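Local coordinates for class I phosphodiesterase PDEB1 (Leishmania major, PDB 2R8Q), which belongs to the class I phosphodiesterases, with an all-helical catalytic domain that holds zinc and magnesium ions and here 3-isobutyl-1-methylxanthine, at residues 66-69 / 73-76; 114-119 / 128-133; 200-205 / 241-246. All blocks are in the same frame, centred on the assembly; numbering follows the deposited sequence.

Interaction 1 (66-69 / 73-76); sequences LLWN and PEKF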
loop_
_atom_site.group_PDB
_atom_site.type_symbol
_atom_site.label_atom_id
_atom_site.label_comp_id
_atom_site.label_asym_id
_atom_site.label_seq_id
_atom_site.Cartn_x
_atom_site.Cartn_y
_atom_site.Cartn_z
ATOM N N LEU A 66 -27.971 6.029 10.417
ATOM C CA LEU A 66 -27.535 5.373 11.639
ATOM C C LEU A 66 -26.398 6.117 12.328
ATOM O O LEU A 66 -26.462 6.377 13.529
ATOM C CB LEU A 66 -27.097 3.936 11.342
ATOM C CG LEU A 66 -26.648 3.113 12.554
ATOM C CD1 LEU A 66 -27.815 2.914 13.513
ATOM C CD2 LEU A 66 -26.119 1.767 12.082
ATOM N N LEU A 67 -25.365 6.469 11.569
ATOM C CA LEU A 67 -24.221 7.159 12.150
ATOM C C LEU A 67 -24.499 8.600 12.559
ATOM O O LEU A 67 -24.128 9.009 13.658
ATOM C CB LEU A 67 -23.027 7.101 11.196
ATOM C CG LEU A 67 -22.491 5.688 10.930
ATOM C CD1 LEU A 67 -21.212 5.785 10.121
ATOM C CD2 LEU A 67 -22.229 4.964 12.246
ATOM N N TRP A 68 -25.153 9.378 11.704
ATOM C CA TRP A 68 -25.422 10.760 12.084
ATOM C C TRP A 68 -26.354 10.855 13.284
ATOM O O TRP A 68 -26.108 11.626 14.215
ATOM C CB TRP A 68 -26.024 11.560 10.929
ATOM C CG TRP A 68 -26.242 12.985 11.331
ATOM C CD1 TRP A 68 -27.427 13.576 11.670
ATOM C CD2 TRP A 68 -25.225 13.964 11.564
ATOM N NE1 TRP A 68 -27.207 14.861 12.110
ATOM C CE2 TRP A 68 -25.863 15.124 12.055
ATOM C CE3 TRP A 68 -23.831 13.972 11.411
ATOM C CZ2 TRP A 68 -25.156 16.282 12.396
ATOM C CZ3 TRP A 68 -23.126 15.123 11.748
ATOM C CH2 TRP A 68 -23.793 16.262 12.237
ATOM N N ASN A 69 -27.424 10.069 13.264
ATOM C CA ASN A 69 -28.392 10.094 14.353
ATOM C C ASN A 69 -27.863 9.529 15.666
ATOM O O ASN A 69 -28.516 9.647 16.704
ATOM C CB ASN A 69 -29.666 9.358 13.931
ATOM C CG ASN A 69 -30.478 10.143 12.916
ATOM O OD1 ASN A 69 -31.317 9.584 12.207
ATOM N ND2 ASN A 69 -30.239 11.450 12.848
ATOM N N PRO A 73 -20.836 11.551 15.291
ATOM C CA PRO A 73 -20.142 12.435 14.350
ATOM C C PRO A 73 -20.119 13.887 14.829
ATOM O O PRO A 73 -19.081 14.545 14.798
ATOM C CB PRO A 73 -20.944 12.264 13.064
ATOM C CG PRO A 73 -21.391 10.838 13.148
ATOM C CD PRO A 73 -21.830 10.715 14.593
ATOM N N GLU A 74 -21.265 14.380 15.288
ATOM C CA GLU A 74 -21.351 15.757 15.761
ATOM C C GLU A 74 -20.509 15.960 17.012
ATOM O O GLU A 74 -19.838 16.982 17.156
ATOM C CB GLU A 74 -22.803 16.135 16.061
ATOM C CG GLU A 74 -22.988 17.612 16.383
ATOM C CD GLU A 74 -24.413 17.961 16.761
ATOM O OE1 GLU A 74 -25.332 17.661 15.970
ATOM O OE2 GLU A 74 -24.614 18.541 17.848
ATOM N N LYS A 75 -20.546 14.985 17.914
ATOM C CA LYS A 75 -19.785 15.066 19.155
ATOM C C LYS A 75 -18.299 15.253 18.873
ATOM O O LYS A 75 -17.601 15.971 19.594
ATOM C CB LYS A 75 -19.999 13.795 19.982
ATOM C CG LYS A 75 -19.309 13.804 21.335
ATOM C CD LYS A 75 -19.809 12.663 22.210
ATOM C CE LYS A 75 -21.306 12.793 22.473
ATOM N NZ LYS A 75 -21.844 11.679 23.299
ATOM N N PHE A 76 -17.818 14.621 17.809
ATOM C CA PHE A 76 -16.411 14.716 17.467
ATOM C C PHE A 76 -16.080 15.681 16.332
ATOM O O PHE A 76 -15.038 15.579 15.687
ATOM C CB PHE A 76 -15.870 13.310 17.212
ATOM C CG PHE A 76 -15.881 12.450 18.447
ATOM C CD1 PHE A 76 -15.045 12.755 19.517
ATOM C CD2 PHE A 76 -16.779 11.396 18.580
ATOM C CE1 PHE A 76 -15.105 12.032 20.704
ATOM C CE2 PHE A 76 -16.849 10.662 19.768
ATOM C CZ PHE A 76 -16.010 10.985 20.832
HETATM O O HOH W 1 -24.032 13.323 14.874
#
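Pro73 meets both Leu67 and Trp68 where helix 55-68 turns into the short helix 72-75. Pro73 CB lies 3.7 Å from Trp68 CE3, at the benzene end of the indole. On its other flank Pro73 CD rests 3.0 Å from Leu67 O. Proline suits this place: its compact ring offers carbon to the tryptophan, and the CH2 group next to its nitrogen is slightly polarised and tolerates a carbonyl at close range. Glu74 crosses the indole obliquely, with OE1 3.8 Å from Trp68 CZ2 and the carboxylate plane turned 45° from the ring. The indole reaches these neighbours because Trp68 CG is anti to the backbone N (chi1 -178°), which carries the ring across to the next helix.

A water ties the two backbones together, donating to Trp68 O at 2.8 Å and accepting from Glu74 N at 3.0 Å. Farther out, Leu83 of helix 80-92 packs on Leu67, Trp68 and Pro73, and Leu67 O has Ser70 OG as hydrogen-bond partner. With no direct hydrogen bond between the segments, the corner between the two helices rests on carbon packing, the C-H to carbonyl contact of Pro73 and one water bridging backbone polar groups.

Interaction 2 (114-119 / 128-133); sequences TYLYTG and LECYVL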
loop_
_atom_site.group_PDB
_atom_site.type_symbol
_atom_site.label_atom_id
_atom_site.label_comp_id
_atom_site.label_asym_id
_atom_site.label_seq_id
_atom_site.Cartn_x
_atom_site.Cartn_y
_atom_site.Cartn_z
ATOM N N THR A 114 -25.373 -2.526 16.788
ATOM C CA THR A 114 -26.199 -3.341 17.675
ATOM C C THR A 114 -25.386 -3.966 18.809
ATOM O O THR A 114 -25.889 -4.128 19.916
ATOM C CB THR A 114 -26.974 -4.465 16.921
ATOM O OG1 THR A 114 -26.071 -5.488 16.485
ATOM C CG2 THR A 114 -27.714 -3.887 15.728
ATOM N N TYR A 115 -24.126 -4.304 18.550
ATOM C CA TYR A 115 -23.298 -4.895 19.594
ATOM C C TYR A 115 -22.955 -3.857 20.653
ATOM O O TYR A 115 -22.968 -4.145 21.851
ATOM C CB TYR A 115 -21.996 -5.453 19.010
ATOM C CG TYR A 115 -22.156 -6.671 18.125
ATOM C CD1 TYR A 115 -21.066 -7.182 17.422
ATOM C CD2 TYR A 115 -23.387 -7.322 17.994
ATOM C CE1 TYR A 115 -21.189 -8.302 16.613
ATOM C CE2 TYR A 115 -23.520 -8.450 17.182
ATOM C CZ TYR A 115 -22.414 -8.932 16.495
ATOM O OH TYR A 115 -22.531 -10.034 15.677
ATOM N N LEU A 116 -22.645 -2.647 20.200
ATOM C CA LEU A 116 -22.282 -1.560 21.096
ATOM C C LEU A 116 -23.431 -1.054 21.951
ATOM O O LEU A 116 -23.281 -0.852 23.157
ATOM C CB LEU A 116 -21.731 -0.380 20.293
ATOM C CG LEU A 116 -20.358 -0.561 19.640
ATOM C CD1 LEU A 116 -20.085 0.624 18.720
ATOM C CD2 LEU A 116 -19.283 -0.681 20.718
ATOM N N TYR A 117 -24.589 -0.861 21.336
ATOM C CA TYR A 117 -25.703 -0.304 22.080
ATOM C C TYR A 117 -26.793 -1.268 22.530
ATOM O O TYR A 117 -27.267 -1.171 23.659
ATOM C CB TYR A 117 -26.237 0.892 21.288
ATOM C CG TYR A 117 -25.119 1.898 21.069
ATOM C CD1 TYR A 117 -24.545 2.088 19.809
ATOM C CD2 TYR A 117 -24.556 2.574 22.154
ATOM C CE1 TYR A 117 -23.430 2.923 19.642
ATOM C CE2 TYR A 117 -23.447 3.405 21.997
ATOM C CZ TYR A 117 -22.888 3.574 20.743
ATOM O OH TYR A 117 -21.774 4.375 20.607
ATOM N N THR A 118 -27.187 -2.206 21.680
ATOM C CA THR A 118 -28.188 -3.178 22.101
ATOM C C THR A 118 -27.461 -4.212 22.960
ATOM O O THR A 118 -27.974 -4.658 23.989
ATOM C CB THR A 118 -28.847 -3.878 20.892
ATOM O OG1 THR A 118 -29.521 -2.903 20.088
ATOM C CG2 THR A 118 -29.856 -4.924 21.358
ATOM N N GLY A 119 -26.247 -4.564 22.535
ATOM C CA GLY A 119 -25.439 -5.537 23.251
ATOM C C GLY A 119 -24.646 -4.962 24.416
ATOM O O GLY A 119 -23.961 -5.698 25.130
ATOM N N LEU A 128 -15.204 7.946 21.783
ATOM C CA LEU A 128 -14.334 8.098 20.623
ATOM C C LEU A 128 -14.066 6.738 19.984
ATOM O O LEU A 128 -14.076 6.606 18.760
ATOM C CB LEU A 128 -13.004 8.749 21.025
ATOM C CG LEU A 128 -11.966 8.863 19.902
ATOM C CD1 LEU A 128 -12.538 9.668 18.745
ATOM C CD2 LEU A 128 -10.699 9.522 20.430
ATOM N N GLU A 129 -13.829 5.726 20.815
ATOM C CA GLU A 129 -13.558 4.384 20.308
ATOM C C GLU A 129 -14.785 3.790 19.625
ATOM O O GLU A 129 -14.662 3.066 18.635
ATOM C CB GLU A 129 -13.051 3.499 21.450
ATOM C CG GLU A 129 -11.704 3.996 21.958
ATOM C CD GLU A 129 -11.239 3.355 23.247
ATOM O OE1 GLU A 129 -12.084 2.918 24.059
ATOM O OE2 GLU A 129 -10.008 3.320 23.459
ATOM N N CYS A 130 -15.972 4.107 20.133
ATOM C CA CYS A 130 -17.198 3.610 19.512
ATOM C C CYS A 130 -17.327 4.228 18.121
ATOM O O CYS A 130 -17.673 3.545 17.154
ATOM C CB CYS A 130 -18.421 3.978 20.353
ATOM S SG CYS A 130 -18.568 3.027 21.878
ATOM N N TYR A 131 -17.045 5.526 18.033
ATOM C CA TYR A 131 -17.115 6.262 16.775
ATOM C C TYR A 131 -16.128 5.685 15.767
ATOM O O TYR A 131 -16.493 5.369 14.634
ATOM C CB TYR A 131 -16.812 7.744 17.031
ATOM C CG TYR A 131 -16.786 8.616 15.797
ATOM C CD1 TYR A 131 -17.854 8.622 14.897
ATOM C CD2 TYR A 131 -15.699 9.446 15.534
ATOM C CE1 TYR A 131 -17.836 9.433 13.765
ATOM C CE2 TYR A 131 -15.672 10.262 14.403
ATOM C CZ TYR A 131 -16.744 10.247 13.525
ATOM O OH TYR A 131 -16.713 11.032 12.397
ATOM N N VAL A 132 -14.875 5.538 16.185
ATOM C CA VAL A 132 -13.852 4.991 15.305
ATOM C C VAL A 132 -14.197 3.571 14.852
ATOM O O VAL A 132 -13.984 3.215 13.697
ATOM C CB VAL A 132 -12.472 5.002 15.998
ATOM C CG1 VAL A 132 -11.436 4.304 15.119
ATOM C CG2 VAL A 132 -12.055 6.444 16.277
ATOM N N LEU A 133 -14.746 2.761 15.753
ATOM C CA LEU A 133 -15.106 1.395 15.393
ATOM C C LEU A 133 -16.154 1.373 14.278
ATOM O O LEU A 133 -16.038 0.611 13.313
ATOM C CB LEU A 133 -15.635 0.651 16.623
ATOM C CG LEU A 133 -16.063 -0.805 16.421
ATOM C CD1 LEU A 133 -14.889 -1.630 15.890
ATOM C CD2 LEU A 133 -16.548 -1.374 17.748
#
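Leu116 and Cys130 face each other where the end of helix 102-118 lies against helix 127-139, the short segments running nearly antiparallel at 148° with their axes 11.4 Å apart. The close packing is made by Leu116, whose two methyls share the work. Leu116 CD2 touches Cys130 SG at 4.0 Å and Leu133 CD2 at 4.1 Å, while Leu116 CD1 sits 4.1 Å from Cys130 CB. Branched leucines fill this interior with methyl groups, and cysteine suits the nearest approach of the backbones, Leu116 CA to Cys130 CA 7.4 Å, because its side chain is short and its sulfur polarisable. Leu133 presents CD2 to both methyls of Leu116, its CG being anti to the backbone N (chi1 180°). Leu249 of helix 239-254 packs on both leucines and extends the apolar layer to a third helix.

The other flank is less enclosed. There the partly exposed Tyr117 extends its long ring past Leu116, whose CB lies over one ring face, 3.7 Å above the plane. The phenol oxygen ends against Cys130, with Tyr117 OH 3.4 Å from Cys130 CB and close to the sulfur as well. His113, one turn earlier on the same helix, and Leu72 of helix 72-75 also meet this tyrosine. A tyrosine fits such a margin, since its long ring lets a residue at the edge reach across to Cys130.

Leu116 and Tyr117 lie within a wider pi-type turn, in which Gly119 N bonds to Thr114 O at 2.7 Å. The chain then passes through a short connection to helix 127-139. No hydrogen bond joins the two segments, so this helical hairpin is held here by dispersion among methyls, sulfur and the phenol's van der Waals contact, an interaction with little directional demand that depends on close complementary shape.

Interaction 3 (200-205 / 241-246); sequences VAYAYR and HRRLVM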
loop_
_atom_site.group_PDB
_atom_site.type_symbol
_atom_site.label_atom_id
_atom_site.label_comp_id
_atom_site.label_asym_id
_atom_site.label_seq_id
_atom_site.Cartn_x
_atom_site.Cartn_y
_atom_site.Cartn_z
ATOM N N VAL A 200 -6.361 12.287 16.684
ATOM C CA VAL A 200 -6.318 11.834 15.295
ATOM C C VAL A 200 -5.342 10.667 15.179
ATOM O O VAL A 200 -5.645 9.657 14.548
ATOM C CB VAL A 200 -5.876 12.962 14.328
ATOM C CG1 VAL A 200 -5.630 12.390 12.937
ATOM C CG2 VAL A 200 -6.952 14.032 14.252
ATOM N N ALA A 201 -4.174 10.802 15.796
ATOM C CA ALA A 201 -3.182 9.733 15.748
ATOM C C ALA A 201 -3.735 8.490 16.439
ATOM O O ALA A 201 -3.524 7.364 15.982
ATOM C CB ALA A 201 -1.895 10.184 16.427
ATOM N N TYR A 202 -4.438 8.705 17.547
ATOM C CA TYR A 202 -5.034 7.609 18.305
ATOM C C TYR A 202 -6.074 6.897 17.440
ATOM O O TYR A 202 -6.122 5.665 17.379
ATOM C CB TYR A 202 -5.709 8.159 19.567
ATOM C CG TYR A 202 -6.201 7.097 20.525
ATOM C CD1 TYR A 202 -5.340 6.516 21.457
ATOM C CD2 TYR A 202 -7.530 6.670 20.501
ATOM C CE1 TYR A 202 -5.792 5.540 22.342
ATOM C CE2 TYR A 202 -7.991 5.696 21.378
ATOM C CZ TYR A 202 -7.116 5.135 22.297
ATOM O OH TYR A 202 -7.568 4.173 23.172
ATOM N N ALA A 203 -6.900 7.692 16.769
ATOM C CA ALA A 203 -7.949 7.165 15.902
ATOM C C ALA A 203 -7.386 6.333 14.755
ATOM O O ALA A 203 -7.903 5.256 14.454
ATOM C CB ALA A 203 -8.795 8.309 15.358
ATOM N N TYR A 204 -6.336 6.829 14.102
ATOM C CA TYR A 204 -5.743 6.084 12.997
ATOM C C TYR A 204 -5.165 4.751 13.455
ATOM O O TYR A 204 -5.317 3.737 12.774
ATOM C CB TYR A 204 -4.648 6.902 12.301
ATOM C CG TYR A 204 -5.162 7.790 11.192
ATOM C CD1 TYR A 204 -5.340 9.158 11.390
ATOM C CD2 TYR A 204 -5.467 7.259 9.935
ATOM C CE1 TYR A 204 -5.805 9.979 10.364
ATOM C CE2 TYR A 204 -5.934 8.070 8.902
ATOM C CZ TYR A 204 -6.098 9.430 9.124
ATOM O OH TYR A 204 -6.532 10.243 8.103
ATOM N N ARG A 205 -4.499 4.741 14.604
ATOM C CA ARG A 205 -3.931 3.492 15.080
ATOM C C ARG A 205 -5.035 2.494 15.414
ATOM O O ARG A 205 -4.900 1.303 15.151
ATOM C CB ARG A 205 -3.035 3.730 16.300
ATOM C CG ARG A 205 -2.332 2.463 16.779
ATOM C CD ARG A 205 -1.685 1.728 15.612
ATOM N NE ARG A 205 -1.098 0.448 15.997
ATOM C CZ ARG A 205 0.134 0.300 16.470
ATOM N NH1 ARG A 205 0.924 1.358 16.616
ATOM N NH2 ARG A 205 0.577 -0.907 16.791
ATOM N N HIS A 241 -6.509 -2.911 26.678
ATOM C CA HIS A 241 -7.644 -3.794 26.894
ATOM C C HIS A 241 -8.791 -3.357 25.994
ATOM O O HIS A 241 -9.427 -4.182 25.328
ATOM C CB HIS A 241 -8.097 -3.747 28.354
ATOM C CG HIS A 241 -7.250 -4.566 29.274
ATOM N ND1 HIS A 241 -7.635 -4.872 30.562
ATOM C CD2 HIS A 241 -6.047 -5.161 29.088
ATOM C CE1 HIS A 241 -6.707 -5.622 31.130
ATOM N NE2 HIS A 241 -5.733 -5.812 30.257
ATOM N N ARG A 242 -9.055 -2.055 25.972
ATOM C CA ARG A 242 -10.133 -1.538 25.148
ATOM C C ARG A 242 -9.818 -1.731 23.666
ATOM O O ARG A 242 -10.724 -1.947 22.857
ATOM C CB ARG A 242 -10.394 -0.060 25.469
ATOM C CG ARG A 242 -10.740 0.187 26.934
ATOM C CD ARG A 242 -11.437 1.526 27.123
ATOM N NE ARG A 242 -10.715 2.596 26.445
ATOM C CZ ARG A 242 -9.585 3.142 26.885
ATOM N NH1 ARG A 242 -9.036 2.734 28.024
ATOM N NH2 ARG A 242 -8.986 4.082 26.168
ATOM N N ARG A 243 -8.537 -1.671 23.305
ATOM C CA ARG A 243 -8.164 -1.868 21.907
ATOM C C ARG A 243 -8.477 -3.300 21.494
ATOM O O ARG A 243 -9.012 -3.537 20.409
ATOM C CB ARG A 243 -6.674 -1.586 21.683
ATOM C CG ARG A 243 -6.252 -1.681 20.212
ATOM C CD ARG A 243 -7.103 -0.758 19.340
ATOM N NE ARG A 243 -7.236 0.569 19.939
ATOM C CZ ARG A 243 -6.335 1.539 19.826
ATOM N NH1 ARG A 243 -5.226 1.348 19.121
ATOM N NH2 ARG A 243 -6.534 2.696 20.442
ATOM N N LEU A 244 -8.144 -4.259 22.357
ATOM C CA LEU A 244 -8.414 -5.658 22.060
ATOM C C LEU A 244 -9.928 -5.881 21.975
ATOM O O LEU A 244 -10.401 -6.708 21.195
ATOM C CB LEU A 244 -7.790 -6.561 23.129
ATOM C CG LEU A 244 -7.973 -8.072 22.953
ATOM C CD1 LEU A 244 -7.600 -8.500 21.542
ATOM C CD2 LEU A 244 -7.109 -8.793 23.977
ATOM N N VAL A 245 -10.692 -5.138 22.771
ATOM C CA VAL A 245 -12.144 -5.254 22.720
ATOM C C VAL A 245 -12.638 -4.769 21.357
ATOM O O VAL A 245 -13.517 -5.387 20.755
ATOM C CB VAL A 245 -12.823 -4.425 23.841
ATOM C CG1 VAL A 245 -14.313 -4.242 23.531
ATOM C CG2 VAL A 245 -12.657 -5.137 25.181
ATOM N N MET A 246 -12.064 -3.672 20.866
ATOM C CA MET A 246 -12.447 -3.135 19.561
ATOM C C MET A 246 -12.149 -4.147 18.461
ATOM O O MET A 246 -12.977 -4.387 17.576
ATOM C CB MET A 246 -11.679 -1.845 19.259
ATOM C CG MET A 246 -12.049 -0.653 20.127
ATOM S SD MET A 246 -10.998 0.785 19.761
ATOM C CE MET A 246 -11.699 1.315 18.208
HETATM O O HOH W 2 -4.485 4.190 19.195
#
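Segments 200-205 and 241-246 are helical, inclined at 46° with their axes 12.8 Å apart, a separation that long side chains must span. Arg243 does so across one face of the Tyr202 ring: Arg243 NH2 approaches Tyr202 CZ at 3.1 Å, and the guanidinium, its plane 80° from the ring's, comes edge-on in an off-centre cation-pi contact, with Arg243 CZ 4.8 Å from the ring centroid. Bends at chi2 and chi3 fold the arginine over the ring. The same NH2 donates to a water at 2.8 Å, which in turn donates to Tyr202 O. Arginine suits this role: its flat cation can set NH2 over the ring and still offer N-H groups to the water and to Asp209, which is salt-bridged to Arg243 NH1 and also to Arg205 NE.

Beside the ring, Arg242 NH2 lies 3.3 Å from Tyr202 OH. Glu129 of helix 127-139 is hydrogen-bonded to Tyr202 OH and salt-bridged to Arg242 NE, and Asp239 pairs with Arg242 NH2. The acidic partners probably offset the gathering of positive charge. The second subunit packs on Ala201, Tyr204 and Arg205. An off-centre cation-pi contact, with a water bridging Arg243 and Tyr202 O, thus joins helices 197-212 and 239-254 of the all-helical phosphodiesterase catalytic domain.

In the fold
The three contacts follow one another along the chain and form a connected series in space. Interactions 1 and 2 have centres 12 Å apart and touch through aromatic packing, Phe76 CD2 lying 3.8 Å from Tyr131 CD2. Interactions 2 and 3, centres 13 Å apart, join through polar bonds instead: Glu129 OE1 is 2.8 Å from Arg242 NE, and Glu129 OE2 is 2.6 Å from Tyr202 OH. Helix 127-139, part of interaction 2, thus touches both of the others, whereas interactions 1 and 3 stay about 8 Å apart at their nearest atoms. Interaction 2 approaches the metals, the Leu133 side chain being about 12 Å from zinc, whose ligands include His140 and Asp141, just after this helix.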